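Local coordinates for protein carbonic anhydrase (Unidentified, PDB 3R1W) that probably catalyses the reversible hydration of carbon dioxide to bicarbonate, as a trimeric left-handed beta-helix carbonic anhydrase of the gamma class, at residues V142-S145 with G146-Y149; G173-V176 with R177-D180. All blocks are in the same frame, centred on the assembly; numbering follows the deposited sequence.

Interaction 1 (V142-S145 with G146-Y149); sequences VLES and GFVY
Leu143 and Tyr149 pack against each other across the corner at the end of a left-handed beta-helix, where the chain turns from strand 142-143 into strand 147-150. The apolar part is a CH-pi contact: Leu143 CD2 lies over the centre of the Tyr149 ring, 3.6 Å from the centroid and 13° off the normal. The two side chains run past each other in opposite directions, and Leu143 CB lies 3.8 Å from Tyr149 CE1. With CG of Tyr149 anti to its carbonyl carbon (chi1 -75°), the phenol reaches back across the corner to the start of the turn.

There its hydroxyl takes part in the one hydrogen bond between the segments. Glu144 N donates to Tyr149 OH over 3.0 Å, nearly straight at 166°. Glu144 CB and CG also pack against this oxygen. A phenylalanine in place of Tyr149 would probably leave Glu144 N without this acceptor.

A type II turn from Glu144 to Phe147 forms the bend. Gly146 takes its third position with a positive phi, which favours glycine. Just beyond it, Phe147 points back at the turn, its ring edge near Glu144 O, with CD1 3.5 Å from that oxygen. The Glu144 and Phe147 side chains run side by side, carboxylate and ring planes nearly perpendicular. Lys156 serves both, through a salt bridge to Glu144 OE1 and a cation-pi contact with the Phe147 ring.

Strand 142-143 lies beside strand 124-125 as the last of its parallel sheet; strand 147-150 runs between strand 130-131, parallel to it, and the antiparallel strand 155-159, which precedes helix 162-184.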
loop_
_atom_site.group_PDB
_atom_site.type_symbol
_atom_site.label_atom_id
_atom_site.label_comp_id
_atom_site.label_asym_id
_atom_site.label_seq_id
_atom_site.Cartn_x
_atom_site.Cartn_y
_atom_site.Cartn_z
ATOM N N VAL B 142 -17.915 15.133 7.107
ATOM C CA VAL B 142 -17.270 16.412 7.381
ATOM C C VAL B 142 -16.490 16.332 8.688
ATOM O O VAL B 142 -17.043 15.957 9.729
ATOM C CB VAL B 142 -18.297 17.560 7.482
ATOM C CG1 VAL B 142 -17.592 18.887 7.807
ATOM C CG2 VAL B 142 -19.101 17.665 6.190
ATOM N N LEU B 143 -15.203 16.661 8.628
ATOM C CA LEU B 143 -14.362 16.687 9.826
ATOM C C LEU B 143 -14.173 18.121 10.304
ATOM O O LEU B 143 -13.596 18.950 9.601
ATOM C CB LEU B 143 -13.002 16.035 9.560
ATOM C CG LEU B 143 -13.014 14.589 9.063
ATOM C CD1 LEU B 143 -11.623 13.980 9.172
ATOM C CD2 LEU B 143 -14.022 13.727 9.816
ATOM N N GLU B 144 -14.658 18.407 11.511
ATOM C CA GLU B 144 -14.692 19.773 12.018
ATOM C C GLU B 144 -13.323 20.250 12.473
ATOM O O GLU B 144 -12.581 19.510 13.109
ATOM C CB GLU B 144 -15.684 19.888 13.179
ATOM C CG GLU B 144 -17.098 19.461 12.820
ATOM C CD GLU B 144 -18.035 19.448 14.020
ATOM O OE1 GLU B 144 -17.646 19.959 15.096
ATOM O OE2 GLU B 144 -19.160 18.920 13.882
ATOM N N SER B 145 -13.010 21.499 12.146
ATOM C CA SER B 145 -11.737 22.103 12.502
ATOM C C SER B 145 -11.403 21.973 13.992
ATOM O O SER B 145 -12.265 22.155 14.855
ATOM C CB SER B 145 -11.722 23.576 12.090
ATOM O OG SER B 145 -10.430 24.134 12.233
ATOM N N GLY B 146 -10.144 21.647 14.280
ATOM C CA GLY B 146 -9.636 21.665 15.642
ATOM C C GLY B 146 -9.885 20.383 16.406
ATOM O O GLY B 146 -9.827 20.368 17.637
ATOM N N PHE B 147 -10.149 19.294 15.687
ATOM C CA PHE B 147 -10.428 18.021 16.345
ATOM C C PHE B 147 -9.587 16.867 15.834
ATOM O O PHE B 147 -9.075 16.901 14.717
ATOM C CB PHE B 147 -11.904 17.648 16.223
ATOM C CG PHE B 147 -12.810 18.509 17.046
ATOM C CD1 PHE B 147 -13.354 19.665 16.519
ATOM C CD2 PHE B 147 -13.099 18.166 18.358
ATOM C CE1 PHE B 147 -14.185 20.469 17.287
ATOM C CE2 PHE B 147 -13.934 18.957 19.129
ATOM C CZ PHE B 147 -14.476 20.112 18.593
ATOM N N VAL B 148 -9.456 15.853 16.683
ATOM C CA VAL B 148 -8.833 14.593 16.328
ATOM C C VAL B 148 -9.926 13.589 15.990
ATOM O O VAL B 148 -10.893 13.429 16.740
ATOM C CB VAL B 148 -8.010 14.024 17.499
ATOM C CG1 VAL B 148 -7.446 12.664 17.134
ATOM C CG2 VAL B 148 -6.894 14.983 17.884
ATOM N N TYR B 149 -9.779 12.914 14.857
ATOM C CA TYR B 149 -10.716 11.872 14.457
ATOM C C TYR B 149 -10.012 10.527 14.370
ATOM O O TYR B 149 -8.872 10.452 13.922
ATOM C CB TYR B 149 -11.350 12.225 13.113
ATOM C CG TYR B 149 -12.393 13.321 13.210
ATOM C CD1 TYR B 149 -12.029 14.671 13.226
ATOM C CD2 TYR B 149 -13.749 13.002 13.287
ATOM C CE1 TYR B 149 -12.991 15.666 13.315
ATOM C CE2 TYR B 149 -14.712 13.990 13.381
ATOM C CZ TYR B 149 -14.333 15.314 13.390
ATOM O OH TYR B 149 -15.308 16.287 13.477
#

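Interaction 2 (G173-V176 with R177-D180); sequences GNYV and RLKD
Arg177 N donates to Gly173 O over 3.1 Å, one of four consecutive i to i+4 bonds that make this a regular alpha-helical segment of helix 162-184, which packs alongside the beta-helix. Leu178 N bonds to Asn174 O, Lys179 N to Tyr175 O (2.9 Å) and Asp180 N to Val176 O, so all four carbonyls of 173-176 are satisfied by the amides one turn on.

Tyr175 OH and Lys179 NZ have partners beyond this stretch. Tyr175 OH is hydrogen-bonded to Arg53 of the second subunit, while Leu178 CD2 lies over one face of its ring, 4.1 Å from the centroid. The Arg177 chain, bent at chi3 (-58°), folds back until one guanidinium face lies over Gly173 O and Asn174 CA.

In Lys179, CG sits between the backbone N and the carbonyl carbon (chi1 65°), which brings the aliphatic chain alongside Val176. The ammonium meets Asp43 in a salt bridge and Arg25 O in a hydrogen bond, and also forms a salt bridge with Asp180: Lys179 NZ to Asp180 OD1 is 2.7 Å, on the syn side, 32° out of the carboxylate plane.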
loop_
_atom_site.group_PDB
_atom_site.type_symbol
_atom_site.label_atom_id
_atom_site.label_comp_id
_atom_site.label_asym_id
_atom_site.label_seq_id
_atom_site.Cartn_x
_atom_site.Cartn_y
_atom_site.Cartn_z
ATOM N N GLY B 173 6.976 21.742 7.926
ATOM C CA GLY B 173 8.251 22.412 7.721
ATOM C C GLY B 173 9.414 21.434 7.772
ATOM O O GLY B 173 10.379 21.563 7.028
ATOM N N ASN B 174 9.330 20.454 8.664
ATOM C CA ASN B 174 10.368 19.430 8.740
ATOM C C ASN B 174 10.436 18.645 7.438
ATOM O O ASN B 174 11.518 18.273 6.992
ATOM C CB ASN B 174 10.117 18.474 9.901
ATOM C CG ASN B 174 11.209 17.418 10.017
ATOM O OD1 ASN B 174 12.382 17.746 10.206
ATOM N ND2 ASN B 174 10.833 16.155 9.891
ATOM N N TYR B 175 9.280 18.400 6.821
ATOM C CA TYR B 175 9.263 17.672 5.548
ATOM C C TYR B 175 9.755 18.518 4.371
ATOM O O TYR B 175 10.324 17.987 3.413
ATOM C CB TYR B 175 7.899 17.011 5.267
ATOM C CG TYR B 175 7.984 15.509 5.463
ATOM C CD1 TYR B 175 8.096 14.653 4.374
ATOM C CD2 TYR B 175 8.007 14.957 6.741
ATOM C CE1 TYR B 175 8.202 13.277 4.551
ATOM C CE2 TYR B 175 8.120 13.584 6.931
ATOM C CZ TYR B 175 8.219 12.753 5.827
ATOM O OH TYR B 175 8.322 11.390 5.994
ATOM N N VAL B 176 9.554 19.830 4.449
ATOM C CA VAL B 176 10.152 20.734 3.461
ATOM C C VAL B 176 11.681 20.654 3.531
ATOM O O VAL B 176 12.364 20.542 2.506
ATOM C CB VAL B 176 9.662 22.191 3.641
ATOM C CG1 VAL B 176 10.510 23.160 2.800
ATOM C CG2 VAL B 176 8.181 22.306 3.276
ATOM N N ARG B 177 12.228 20.711 4.743
ATOM C CA ARG B 177 13.667 20.575 4.907
ATOM C C ARG B 177 14.171 19.209 4.442
ATOM O O ARG B 177 15.239 19.117 3.839
ATOM C CB ARG B 177 14.095 20.852 6.357
ATOM C CG ARG B 177 13.975 22.315 6.762
ATOM C CD ARG B 177 14.657 22.574 8.102
ATOM N NE ARG B 177 14.097 21.745 9.167
ATOM C CZ ARG B 177 13.012 22.068 9.865
ATOM N NH1 ARG B 177 12.374 23.202 9.606
ATOM N NH2 ARG B 177 12.564 21.260 10.817
ATOM N N LEU B 178 13.398 18.155 4.711
ATOM C CA LEU B 178 13.798 16.797 4.348
ATOM C C LEU B 178 13.798 16.660 2.834
ATOM O O LEU B 178 14.712 16.087 2.229
ATOM C CB LEU B 178 12.827 15.780 4.949
ATOM C CG LEU B 178 13.184 14.322 4.673
ATOM C CD1 LEU B 178 14.590 14.009 5.207
ATOM C CD2 LEU B 178 12.123 13.399 5.291
ATOM N N LYS B 179 12.767 17.182 2.180
ATOM C CA LYS B 179 12.730 17.107 0.722
ATOM C C LYS B 179 13.861 17.906 0.049
ATOM O O LYS B 179 14.314 17.519 -1.016
ATOM C CB LYS B 179 11.356 17.471 0.134
ATOM C CG LYS B 179 10.905 18.898 0.349
ATOM C CD LYS B 179 11.270 19.801 -0.807
ATOM C CE LYS B 179 10.838 21.246 -0.510
ATOM N NZ LYS B 179 11.529 22.294 -1.309
ATOM N N ASP B 180 14.335 18.995 0.664
ATOM C CA ASP B 180 15.484 19.662 0.088
ATOM C C ASP B 180 16.714 18.753 0.111
ATOM O O ASP B 180 17.541 18.810 -0.793
ATOM C CB ASP B 180 15.748 20.993 0.808
ATOM C CG ASP B 180 14.719 22.060 0.447
ATOM O OD1 ASP B 180 14.132 21.970 -0.652
ATOM O OD2 ASP B 180 14.510 22.999 1.248
#

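Overall arrangement
The two contacts follow in series along the chain, their centres 25 Å apart and their nearest atoms about 18 Å apart, and both are partly buried. Interaction 1 belongs to the beta-helix itself: it joins strands of two different sheets round a corner of its final turn, and no other subunit of the assembly touches it. Interaction 2 lies within the single helix 162-184 and reaches the second subunit. Regular backbone bonding dominates there, whereas a side-chain hydroxyl spans the corner in interaction 1. Each has a leucine methyl over a tyrosine ring, but the tyrosine hydroxyl serves a backbone amide in one and the subunit interface in the other.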